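Local structure of alanine dehydrogenase (Archaeoglobus fulgidus, 1OMO) at residues A[195-198]-A[199-203]; A[229-233]-A[234-238]; A[252-256]-A[257-261]; A[205-208]-A[209-213]. The protein catalyses the reversible NAD(+)-dependent oxidative deamination of L-alanine to pyruvate and ammonium, working as a homodimer. All blocks are in the same frame, centred on the assembly; numbering follows the deposited sequence.

Interaction 1 of 4, residues A[195-198]-A[199-203]; sequences TPSR and KPVVK. With NAD (nicotinamide-adenine-dinucleotide), chain D.
Chi1 of Ser197, at 172°, swings OG away from the residue's own N and out to the carbonyl side, where it meets the backbone of Lys199; chi1 of Val201, 160°, leaves methyl CG2 beside its own N and facing Ser197. The hydroxyl donates to Lys199 O over 2.5 Å, in the carbonyl plane and on a lone pair, with a C=O...OG angle of 132°. Val201 CG2 also packs 3.7 Å from Ser197 CB, and the same methyl lies 3.5 Å from the adenine amino nitrogen N6A of NAD. Thr195 covers a face of that base, its CG2 3.5 Å from adenine N3A, while Pro196 CA approaches the nicotinamide ribose hydroxyl O3D at 3.4 Å. Replacing Ser197 by an alanine would probably leave Lys199 O without this donor and the bend between Ser197 and Lys199 less firmly closed. The loop thus forms one wall of the dinucleotide pocket in the Rossmann-fold domain. It follows strand 190-193, Glu225 accepts from the backbone N of Thr195, and the side chains of Thr195 and Val201 rest on Ile131 of strand 127-131.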
loop_
_atom_site.group_PDB
_atom_site.type_symbol
_atom_site.label_atom_id
_atom_site.label_comp_id
_atom_site.label_asym_id
_atom_site.label_seq_id
_atom_site.Cartn_x
_atom_site.Cartn_y
_atom_site.Cartn_z
ATOM N N THR A 195 -6.163 4.228 -25.724
ATOM C CA THR A 195 -7.551 3.900 -25.416
ATOM C C THR A 195 -7.704 2.858 -24.318
ATOM O O THR A 195 -6.765 2.146 -23.995
ATOM C CB THR A 195 -8.298 3.360 -26.666
ATOM O OG1 THR A 195 -7.953 1.987 -26.873
ATOM C CG2 THR A 195 -7.902 4.144 -27.923
ATOM N N PRO A 196 -8.892 2.792 -23.707
ATOM C CA PRO A 196 -9.141 1.806 -22.650
ATOM C C PRO A 196 -9.880 0.623 -23.265
ATOM O O PRO A 196 -10.535 -0.129 -22.577
ATOM C CB PRO A 196 -10.030 2.558 -21.667
ATOM C CG PRO A 196 -10.870 3.429 -22.609
ATOM C CD PRO A 196 -9.837 3.922 -23.620
ATOM N N SER A 197 -9.786 0.468 -24.572
ATOM C CA SER A 197 -10.484 -0.638 -25.227
ATOM C C SER A 197 -10.130 -2.017 -24.679
ATOM O O SER A 197 -9.077 -2.205 -24.066
ATOM C CB SER A 197 -10.186 -0.623 -26.717
ATOM O OG SER A 197 -10.696 -1.790 -27.323
ATOM N N ARG A 198 -11.016 -2.982 -24.904
ATOM C CA ARG A 198 -10.781 -4.359 -24.478
ATOM C C ARG A 198 -10.705 -5.289 -25.701
ATOM O O ARG A 198 -10.633 -6.494 -25.559
ATOM C CB ARG A 198 -11.873 -4.823 -23.497
ATOM C CG ARG A 198 -12.065 -3.838 -22.310
ATOM C CD ARG A 198 -12.953 -4.400 -21.191
ATOM N NE ARG A 198 -12.261 -5.446 -20.441
ATOM C CZ ARG A 198 -11.616 -5.235 -19.301
ATOM N NH1 ARG A 198 -11.001 -6.240 -18.703
ATOM N NH2 ARG A 198 -11.623 -4.026 -18.740
ATOM N N LYS A 199 -10.735 -4.707 -26.900
ATOM C CA LYS A 199 -10.604 -5.439 -28.161
ATOM C C LYS A 199 -9.689 -4.622 -29.058
ATOM O O LYS A 199 -9.593 -3.402 -28.920
ATOM C CB LYS A 199 -11.946 -5.648 -28.861
ATOM C CG LYS A 199 -12.662 -4.379 -29.253
ATOM C CD LYS A 199 -13.941 -4.718 -30.034
ATOM C CE LYS A 199 -14.684 -3.471 -30.484
ATOM N NZ LYS A 199 -14.961 -3.506 -31.969
ATOM N N PRO A 200 -9.010 -5.283 -29.995
ATOM C CA PRO A 200 -8.091 -4.585 -30.904
ATOM C C PRO A 200 -8.654 -3.352 -31.584
ATOM O O PRO A 200 -9.753 -3.369 -32.130
ATOM C CB PRO A 200 -7.702 -5.672 -31.908
ATOM C CG PRO A 200 -7.769 -6.941 -31.057
ATOM C CD PRO A 200 -9.054 -6.730 -30.281
ATOM N N VAL A 201 -7.892 -2.270 -31.522
ATOM C CA VAL A 201 -8.274 -1.026 -32.168
ATOM C C VAL A 201 -7.325 -0.733 -33.346
ATOM O O VAL A 201 -7.563 0.155 -34.154
ATOM C CB VAL A 201 -8.226 0.142 -31.175
ATOM C CG1 VAL A 201 -8.126 1.431 -31.944
ATOM C CG2 VAL A 201 -9.490 0.136 -30.283
ATOM N N VAL A 202 -6.234 -1.477 -33.426
ATOM C CA VAL A 202 -5.268 -1.282 -34.496
ATOM C C VAL A 202 -5.050 -2.621 -35.177
ATOM O O VAL A 202 -4.764 -3.621 -34.515
ATOM C CB VAL A 202 -3.897 -0.746 -33.953
ATOM C CG1 VAL A 202 -2.842 -0.715 -35.072
ATOM C CG2 VAL A 202 -4.088 0.631 -33.397
ATOM N N LYS A 203 -5.185 -2.636 -36.496
ATOM C CA LYS A 203 -4.988 -3.869 -37.259
ATOM C C LYS A 203 -3.544 -4.050 -37.670
ATOM O O LYS A 203 -2.869 -3.083 -37.984
ATOM C CB LYS A 203 -5.885 -3.868 -38.504
ATOM C CG LYS A 203 -7.328 -4.194 -38.184
ATOM C CD LYS A 203 -8.290 -4.129 -39.395
ATOM C CE LYS A 203 -9.649 -4.726 -38.975
ATOM N NZ LYS A 203 -10.831 -4.459 -39.866
HETATM P PA NAD D . -9.713 9.405 -21.324
HETATM O O1A NAD D . -11.034 8.767 -21.101
HETATM O O2A NAD D . -9.585 10.924 -21.152
HETATM O O5B NAD D . -8.925 9.080 -22.740
HETATM C C5B NAD D . -9.257 7.896 -23.579
HETATM C C4B NAD D . -9.724 8.441 -24.954
HETATM O O4B NAD D . -9.979 7.191 -25.735
HETATM C C3B NAD D . -11.142 9.186 -25.011
HETATM O O3B NAD D . -11.011 10.524 -25.636
HETATM C C2B NAD D . -12.083 8.238 -25.793
HETATM O O2B NAD D . -13.157 8.762 -26.486
HETATM C C1B NAD D . -11.038 7.438 -26.630
HETATM N N9A NAD D . -11.467 6.117 -26.982
HETATM C C8A NAD D . -12.166 5.152 -26.285
HETATM N N7A NAD D . -12.347 4.040 -26.965
HETATM C C5A NAD D . -11.782 4.198 -28.155
HETATM C C6A NAD D . -11.655 3.307 -29.308
HETATM N N6A NAD D . -12.175 2.106 -29.315
HETATM N N1A NAD D . -10.966 3.843 -30.382
HETATM C C2A NAD D . -10.433 5.088 -30.401
HETATM N N3A NAD D . -10.535 5.984 -29.313
HETATM C C4A NAD D . -11.204 5.485 -28.207
HETATM O O3 NAD D . -8.408 8.769 -20.509
HETATM P PN NAD D . -6.760 9.158 -20.374
HETATM O O1N NAD D . -6.457 10.212 -21.407
HETATM O O2N NAD D . -6.423 9.338 -18.907
HETATM O O5D NAD D . -6.155 7.683 -20.924
HETATM C C5D NAD D . -6.972 6.518 -20.256
HETATM C C4D NAD D . -6.375 5.176 -20.529
HETATM O O4D NAD D . -4.912 5.229 -20.067
HETATM C C3D NAD D . -6.991 3.991 -19.720
HETATM O O3D NAD D . -6.804 2.725 -20.379
HETATM C C2D NAD D . -6.204 4.116 -18.412
HETATM O O2D NAD D . -6.460 3.116 -17.482
HETATM C C1D NAD D . -4.712 4.236 -18.982
HETATM N N1N NAD D . -3.635 4.906 -18.173
HETATM C C2N NAD D . -2.421 4.095 -18.089
HETATM C C3N NAD D . -1.303 4.783 -17.494
HETATM C C7N NAD D . 0.053 3.858 -17.393
HETATM O O7N NAD D . 0.911 4.154 -16.513
HETATM N N7N NAD D . 0.196 2.822 -18.281
HETATM C C4N NAD D . -1.281 6.118 -17.024
HETATM C C5N NAD D . -2.555 6.803 -17.176
HETATM C C6N NAD D . -3.696 6.211 -17.740
#

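Interaction 2 of 4, residues A[229-233]-A[234-238]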
loop_
_atom_site.group_PDB
_atom_site.type_symbol
_atom_site.label_atom_id
_atom_site.label_comp_id
_atom_site.label_asym_id
_atom_site.label_seq_id
_atom_site.Cartn_x
_atom_site.Cartn_y
_atom_site.Cartn_z
ATOM N N GLU A 229 -1.419 -10.045 -33.872
ATOM C CA GLU A 229 -0.433 -10.319 -34.928
ATOM C C GLU A 229 0.676 -9.257 -34.950
ATOM O O GLU A 229 1.752 -9.494 -35.496
ATOM C CB GLU A 229 -1.104 -10.375 -36.316
ATOM C CG GLU A 229 -1.996 -11.613 -36.585
ATOM C CD GLU A 229 -1.216 -12.936 -36.652
ATOM O OE1 GLU A 229 -0.111 -12.948 -37.223
ATOM O OE2 GLU A 229 -1.717 -13.974 -36.160
ATOM N N ILE A 230 0.402 -8.076 -34.396
ATOM C CA ILE A 230 1.414 -7.022 -34.337
ATOM C C ILE A 230 2.442 -7.468 -33.302
ATOM O O ILE A 230 3.635 -7.320 -33.510
ATOM C CB ILE A 230 0.813 -5.655 -33.864
ATOM C CG1 ILE A 230 -0.256 -5.184 -34.844
ATOM C CG2 ILE A 230 1.887 -4.599 -33.741
ATOM C CD1 ILE A 230 -1.039 -3.940 -34.369
ATOM N N LEU A 231 1.970 -8.033 -32.193
ATOM C CA LEU A 231 2.856 -8.487 -31.122
ATOM C C LEU A 231 3.837 -9.547 -31.603
ATOM O O LEU A 231 5.040 -9.471 -31.313
ATOM C CB LEU A 231 2.043 -9.020 -29.925
ATOM C CG LEU A 231 1.148 -8.024 -29.171
ATOM C CD1 LEU A 231 0.484 -8.717 -27.940
ATOM C CD2 LEU A 231 1.988 -6.831 -28.738
ATOM N N LYS A 232 3.327 -10.524 -32.343
ATOM C CA LYS A 232 4.155 -11.621 -32.874
ATOM C C LYS A 232 5.341 -11.164 -33.728
ATOM O O LYS A 232 6.405 -11.775 -33.747
ATOM C CB LYS A 232 3.301 -12.535 -33.757
ATOM C CG LYS A 232 2.193 -13.235 -33.052
ATOM C CD LYS A 232 1.435 -14.060 -34.049
ATOM C CE LYS A 232 0.290 -14.781 -33.403
ATOM N NZ LYS A 232 -0.417 -15.650 -34.385
ATOM N N LYS A 233 5.111 -10.073 -34.439
ATOM C CA LYS A 233 6.047 -9.497 -35.401
ATOM C C LYS A 233 6.912 -8.356 -34.862
ATOM O O LYS A 233 7.651 -7.727 -35.628
ATOM C CB LYS A 233 5.191 -9.027 -36.604
ATOM C CG LYS A 233 5.661 -7.825 -37.408
ATOM C CD LYS A 233 4.632 -7.424 -38.524
ATOM C CE LYS A 233 3.380 -6.771 -37.955
ATOM N NZ LYS A 233 2.675 -5.852 -38.953
ATOM N N ALA A 234 6.865 -8.116 -33.550
ATOM C CA ALA A 234 7.591 -6.969 -33.016
ATOM C C ALA A 234 8.565 -7.240 -31.885
ATOM O O ALA A 234 8.529 -8.286 -31.240
ATOM C CB ALA A 234 6.559 -5.880 -32.560
ATOM N N LYS A 235 9.466 -6.283 -31.674
ATOM C CA LYS A 235 10.390 -6.341 -30.564
ATOM C C LYS A 235 9.605 -5.604 -29.445
ATOM O O LYS A 235 9.381 -4.376 -29.492
ATOM C CB LYS A 235 11.684 -5.606 -30.898
ATOM C CG LYS A 235 12.609 -5.462 -29.707
ATOM C CD LYS A 235 13.955 -4.832 -30.104
ATOM C CE LYS A 235 14.842 -5.813 -30.883
ATOM N NZ LYS A 235 16.043 -5.161 -31.525
ATOM N N ILE A 236 9.155 -6.366 -28.465
ATOM C CA ILE A 236 8.365 -5.812 -27.372
ATOM C C ILE A 236 9.243 -5.397 -26.190
ATOM O O ILE A 236 10.035 -6.169 -25.685
ATOM C CB ILE A 236 7.330 -6.856 -26.884
ATOM C CG1 ILE A 236 6.524 -7.395 -28.069
ATOM C CG2 ILE A 236 6.371 -6.224 -25.849
ATOM C CD1 ILE A 236 5.660 -8.611 -27.696
ATOM N N VAL A 237 9.103 -4.162 -25.760
ATOM C CA VAL A 237 9.874 -3.698 -24.627
ATOM C C VAL A 237 8.874 -3.266 -23.551
ATOM O O VAL A 237 8.136 -2.284 -23.721
ATOM C CB VAL A 237 10.822 -2.530 -25.038
ATOM C CG1 VAL A 237 11.562 -1.929 -23.801
ATOM C CG2 VAL A 237 11.881 -3.088 -25.994
ATOM N N VAL A 238 8.848 -4.001 -22.441
ATOM C CA VAL A 238 7.910 -3.651 -21.405
ATOM C C VAL A 238 8.472 -2.739 -20.311
ATOM O O VAL A 238 9.653 -2.433 -20.224
ATOM C CB VAL A 238 7.276 -4.899 -20.714
ATOM C CG1 VAL A 238 6.792 -5.903 -21.745
ATOM C CG2 VAL A 238 8.270 -5.530 -19.764
#
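Ala234 follows helix 228-232 after one residue, Lys233, and its backbone and methyl group both press against the last turn of that helix. Its N donates to Leu231 O over 3.2 Å, and the N-H...O angle of 163° makes the bond nearly straight at the hydrogen. At the acceptor it is less regular: the donor stands 65° out of the carbonyl plane, so it does not use a lone-pair direction. Ala234 CB reaches Ile230 O at 3.4 Å, placing the methyl against the carbonyl end of the helix.

Leu231 and Ile236 add the apolar part. With chi1 at -52°, Ile236 has CG1 beside its own N, and the chain leads back to the helix, where CD1 lies 3.8 Å from Leu231 O. The two side chains meet through their methyls, Leu231 CD2 standing 4.2 Å from Ile236 CD1. On the exposed side of the helix, Lys232 NZ forms a salt bridge with Glu229 OE2 at 2.8 Å, coming from above the carboxylate plane.

Leu231 and Ala234 also touch Ile287 of strand 285-289, and Lys235 pairs through its backbone with Ile285 and Ile287. Helix 228-232, leading through Lys233 into strand 234-238, forms the second half of the beta-alpha-beta crossover from strand 212-215, with strand 285-289 lying between the two strands in the sheet of the Rossmann-fold NAD domain.

Interaction 3 of 4, residues A[252-256]-A[257-261]; sequences VAVSK and GVIGV
Ala253, in the last turn of helix 251-255, offers both its carbonyl and its methyl to the chain that folds back past it. Ala253 O accepts from Val258 N at 2.8 Å, five residues on, with the donor tilted 19° from the carbonyl plane and the bond bent at the hydrogen. Its CB lies 3.7 Å from Ile259 CG1 and 4.4 Å from Val258 CB, so the small side chain is covered by two branched ones.

Val254 comes next. Its O takes a bond from Gly257 N at 3.0 Å, met from well above the carbonyl plane, and a second from a water 2.7 Å away. That water also donates to Ile259 O, tying the helix end to the returning loop. The Val254 and Ile259 side chains cross at about a right angle, CG2 of Val254 against CG1 of Ile259; a chi1 of 53° sets that CG1 between the isoleucine's own N and carbonyl carbon, turned to the helix. Ser255 bonds back to Asn251 O through its hydroxyl. Lys256 is the last residue with helical backbone angles, and its N still reaches Val252 O at 2.8 Å.

At Gly257 phi turns positive, 76°, a value that favours glycine, and the two bonds back into the last turn complete a Schellman motif. Ala253 and Val258 form the apolar pair associated with that cap, and Leu231 of helix 228-232 covers Ala253 and Ile259. The chemistry is therefore of two kinds: amides and a water satisfy carbonyls that the ending helix would leave unpaired, while branched aliphatic groups close over the buried alanine.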
loop_
_atom_site.group_PDB
_atom_site.type_symbol
_atom_site.label_atom_id
_atom_site.label_comp_id
_atom_site.label_asym_id
_atom_site.label_seq_id
_atom_site.Cartn_x
_atom_site.Cartn_y
_atom_site.Cartn_z
ATOM N N VAL A 252 -3.594 -10.171 -22.540
ATOM C CA VAL A 252 -4.510 -11.115 -23.220
ATOM C C VAL A 252 -3.721 -12.141 -24.041
ATOM O O VAL A 252 -3.966 -13.355 -23.972
ATOM C CB VAL A 252 -5.527 -10.339 -24.160
ATOM C CG1 VAL A 252 -6.485 -11.308 -24.876
ATOM C CG2 VAL A 252 -6.343 -9.367 -23.332
ATOM N N ALA A 253 -2.736 -11.659 -24.793
ATOM C CA ALA A 253 -1.916 -12.529 -25.606
ATOM C C ALA A 253 -1.202 -13.573 -24.782
ATOM O O ALA A 253 -1.201 -14.759 -25.138
ATOM C CB ALA A 253 -0.909 -11.717 -26.383
ATOM N N VAL A 254 -0.580 -13.141 -23.687
ATOM C CA VAL A 254 0.153 -14.064 -22.811
ATOM C C VAL A 254 -0.825 -15.048 -22.169
ATOM O O VAL A 254 -0.583 -16.251 -22.145
ATOM C CB VAL A 254 0.941 -13.283 -21.704
ATOM C CG1 VAL A 254 1.375 -14.219 -20.599
ATOM C CG2 VAL A 254 2.168 -12.587 -22.319
ATOM N N SER A 255 -1.933 -14.525 -21.664
ATOM C CA SER A 255 -2.953 -15.359 -21.035
ATOM C C SER A 255 -3.572 -16.401 -21.972
ATOM O O SER A 255 -3.876 -17.511 -21.550
ATOM C CB SER A 255 -4.068 -14.483 -20.467
ATOM O OG SER A 255 -3.645 -13.826 -19.292
ATOM N N LYS A 256 -3.786 -16.040 -23.234
ATOM C CA LYS A 256 -4.378 -16.974 -24.175
ATOM C C LYS A 256 -3.307 -17.816 -24.856
ATOM O O LYS A 256 -3.589 -18.627 -25.745
ATOM C CB LYS A 256 -5.233 -16.234 -25.196
ATOM C CG LYS A 256 -6.476 -15.605 -24.589
ATOM C CD LYS A 256 -7.552 -15.411 -25.656
ATOM C CE LYS A 256 -8.527 -14.311 -25.317
ATOM N NZ LYS A 256 -8.728 -13.428 -26.504
ATOM N N GLY A 257 -2.069 -17.598 -24.424
ATOM C CA GLY A 257 -0.939 -18.362 -24.927
ATOM C C GLY A 257 -0.382 -18.065 -26.303
ATOM O O GLY A 257 0.400 -18.852 -26.823
ATOM N N VAL A 258 -0.765 -16.941 -26.890
ATOM C CA VAL A 258 -0.274 -16.596 -28.206
ATOM C C VAL A 258 1.226 -16.324 -28.169
ATOM O O VAL A 258 1.991 -16.919 -28.934
ATOM C CB VAL A 258 -1.040 -15.410 -28.765
ATOM C CG1 VAL A 258 -0.505 -15.036 -30.138
ATOM C CG2 VAL A 258 -2.517 -15.793 -28.867
ATOM N N ILE A 259 1.663 -15.437 -27.286
ATOM C CA ILE A 259 3.089 -15.193 -27.171
ATOM C C ILE A 259 3.571 -15.603 -25.787
ATOM O O ILE A 259 2.788 -15.681 -24.831
ATOM C CB ILE A 259 3.456 -13.719 -27.402
ATOM C CG1 ILE A 259 2.622 -12.835 -26.485
ATOM C CG2 ILE A 259 3.298 -13.365 -28.857
ATOM C CD1 ILE A 259 3.151 -11.451 -26.389
ATOM N N GLY A 260 4.860 -15.882 -25.678
ATOM C CA GLY A 260 5.406 -16.272 -24.397
ATOM C C GLY A 260 6.343 -15.208 -23.869
ATOM O O GLY A 260 6.341 -14.070 -24.344
ATOM N N VAL A 261 7.156 -15.577 -22.884
ATOM C CA VAL A 261 8.091 -14.625 -22.304
ATOM C C VAL A 261 9.326 -14.455 -23.164
ATOM O O VAL A 261 10.047 -13.471 -23.037
ATOM C CB VAL A 261 8.545 -15.025 -20.899
ATOM C CG1 VAL A 261 9.334 -13.866 -20.293
ATOM C CG2 VAL A 261 7.342 -15.375 -20.024
HETATM O O HOH W 1 1.844 -17.224 -22.659
#

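Interaction 4 of 4, residues A[205-208]-A[209-213]; sequences EWVE and EGTHI
Thr211 meets Glu208 O with both of its donors. The hydroxyl OG1 gives the shorter bond, 2.6 Å to Glu208 O, approaching 39° above the carbonyl plane; the backbone N of Thr211 reaches the same oxygen at 3.4 Å, a weak bond. A chi1 of -53° keeps OG1 beside the threonine's own N, which is why both donors converge on one carbonyl. A water closes a second ring: it donates to Thr211 OG1 at 2.8 Å and accepts from Glu208 N at 2.8 Å. The hydroxyl is also hydrogen-bonded to Cys188 O.

The two bonds from Thr211 to Glu208 O close a type II beta turn from Glu208 to Thr211, with Gly210 in the third position at a phi of 75°, and the turn feeds strand 212-215 into the parallel sheet of the Rossmann-fold domain. Replacing Thr211 by a valine would probably deprive Glu208 O of its shorter bond, and Cys188 O and the water of their hydroxyl partner, leaving only the weak amide bond between Thr211 and Glu208 O.

Val207 CG1 lies 3.8 Å from Thr211 CB, the two side chains meeting at a slant, and 4.5 Å from Ile213 CD1. Glu208 turns its carboxylate outward to a salt bridge between OE1 and Arg187. Gly210 O accepts from Arg122, and His212 uses ND1 with Thr286 OG1 and NE2 with Asn214 OD1.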
loop_
_atom_site.group_PDB
_atom_site.type_symbol
_atom_site.label_atom_id
_atom_site.label_comp_id
_atom_site.label_asym_id
_atom_site.label_seq_id
_atom_site.Cartn_x
_atom_site.Cartn_y
_atom_site.Cartn_z
ATOM N N GLU A 205 -2.221 -5.295 -40.429
ATOM C CA GLU A 205 -1.959 -4.837 -41.790
ATOM C C GLU A 205 -1.884 -3.322 -41.904
ATOM O O GLU A 205 -1.451 -2.805 -42.915
ATOM C CB GLU A 205 -3.003 -5.401 -42.772
ATOM C CG GLU A 205 -4.328 -4.650 -42.770
ATOM C CD GLU A 205 -5.530 -5.573 -42.877
ATOM O OE1 GLU A 205 -5.621 -6.536 -42.084
ATOM O OE2 GLU A 205 -6.395 -5.323 -43.748
ATOM N N TRP A 206 -2.306 -2.600 -40.876
ATOM C CA TRP A 206 -2.227 -1.143 -40.912
ATOM C C TRP A 206 -0.829 -0.673 -40.451
ATOM O O TRP A 206 -0.434 0.466 -40.690
ATOM C CB TRP A 206 -3.271 -0.512 -39.977
ATOM C CG TRP A 206 -4.723 -0.825 -40.263
ATOM C CD1 TRP A 206 -5.235 -1.465 -41.359
ATOM C CD2 TRP A 206 -5.850 -0.477 -39.444
ATOM N NE1 TRP A 206 -6.609 -1.535 -41.275
ATOM C CE2 TRP A 206 -7.014 -0.937 -40.112
ATOM C CE3 TRP A 206 -5.988 0.175 -38.212
ATOM C CZ2 TRP A 206 -8.299 -0.763 -39.590
ATOM C CZ3 TRP A 206 -7.270 0.347 -37.691
ATOM C CH2 TRP A 206 -8.408 -0.124 -38.382
ATOM N N VAL A 207 -0.077 -1.546 -39.788
ATOM C CA VAL A 207 1.222 -1.117 -39.266
ATOM C C VAL A 207 2.369 -1.371 -40.214
ATOM O O VAL A 207 2.617 -2.510 -40.619
ATOM C CB VAL A 207 1.561 -1.787 -37.910
ATOM C CG1 VAL A 207 2.901 -1.231 -37.374
ATOM C CG2 VAL A 207 0.442 -1.528 -36.898
ATOM N N GLU A 208 3.058 -0.285 -40.561
ATOM C CA GLU A 208 4.195 -0.357 -41.467
ATOM C C GLU A 208 5.482 -0.685 -40.725
ATOM O O GLU A 208 5.586 -0.480 -39.509
ATOM C CB GLU A 208 4.376 0.977 -42.207
ATOM C CG GLU A 208 3.057 1.591 -42.735
ATOM C CD GLU A 208 3.147 2.121 -44.172
ATOM O OE1 GLU A 208 2.336 2.997 -44.517
ATOM O OE2 GLU A 208 4.004 1.668 -44.961
ATOM N N GLU A 209 6.445 -1.202 -41.482
ATOM C CA GLU A 209 7.754 -1.528 -40.982
ATOM C C GLU A 209 8.333 -0.243 -40.380
ATOM O O GLU A 209 7.952 0.857 -40.784
ATOM C CB GLU A 209 8.658 -1.980 -42.139
ATOM C CG GLU A 209 8.202 -3.221 -42.864
ATOM C CD GLU A 209 9.262 -3.773 -43.826
ATOM O OE1 GLU A 209 9.052 -4.883 -44.346
ATOM O OE2 GLU A 209 10.295 -3.110 -44.061
ATOM N N GLY A 210 9.246 -0.395 -39.413
ATOM C CA GLY A 210 9.893 0.747 -38.780
ATOM C C GLY A 210 9.057 1.541 -37.791
ATOM O O GLY A 210 9.527 2.539 -37.219
ATOM N N THR A 211 7.819 1.128 -37.586
ATOM C CA THR A 211 6.980 1.863 -36.653
ATOM C C THR A 211 7.321 1.557 -35.195
ATOM O O THR A 211 7.603 0.409 -34.827
ATOM C CB THR A 211 5.485 1.521 -36.840
ATOM O OG1 THR A 211 5.114 1.690 -38.215
ATOM C CG2 THR A 211 4.623 2.433 -35.948
ATOM N N HIS A 212 7.323 2.605 -34.376
ATOM C CA HIS A 212 7.509 2.410 -32.957
ATOM C C HIS A 212 6.154 2.687 -32.316
ATOM O O HIS A 212 5.600 3.754 -32.502
ATOM C CB HIS A 212 8.494 3.372 -32.333
ATOM C CG HIS A 212 8.400 3.358 -30.857
ATOM N ND1 HIS A 212 8.692 2.231 -30.115
ATOM C CD2 HIS A 212 7.834 4.238 -29.997
ATOM C CE1 HIS A 212 8.305 2.413 -28.869
ATOM N NE2 HIS A 212 7.778 3.626 -28.772
ATOM N N ILE A 213 5.637 1.742 -31.541
ATOM C CA ILE A 213 4.343 1.925 -30.912
ATOM C C ILE A 213 4.431 2.123 -29.397
ATOM O O ILE A 213 4.998 1.296 -28.669
ATOM C CB ILE A 213 3.422 0.712 -31.158
ATOM C CG1 ILE A 213 3.327 0.403 -32.642
ATOM C CG2 ILE A 213 1.998 0.995 -30.620
ATOM C CD1 ILE A 213 2.554 -0.880 -32.914
HETATM O O HOH W 2 2.681 2.273 -39.372
#

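In the fold
Interaction 2 touches all three others. Ile230 CD1 lies 3.7 Å from Val202 O of interaction 1 and 3.8 Å from Val207 CG2 of interaction 4, and Ile230 CG2 is 3.9 Å from Ile213 CD1. Interactions 1 and 4 also meet, Val201 O standing 3.6 Å from Trp206 CZ3. Toward interaction 3, Leu231 CD1 meets Ala253 CB at 3.7 Å. Interactions 3 and 4 stay about 12 Å apart between nearest atoms. Interaction 1 alone touches NAD; the Ile230 and Ile213 side chains are each about 13 Å from it. The sodium ion, held by Ala218, Glu225 and Glu249, lies about 7 Å from the side chains of Thr195 and Ile213 and 8 Å from that of Leu231.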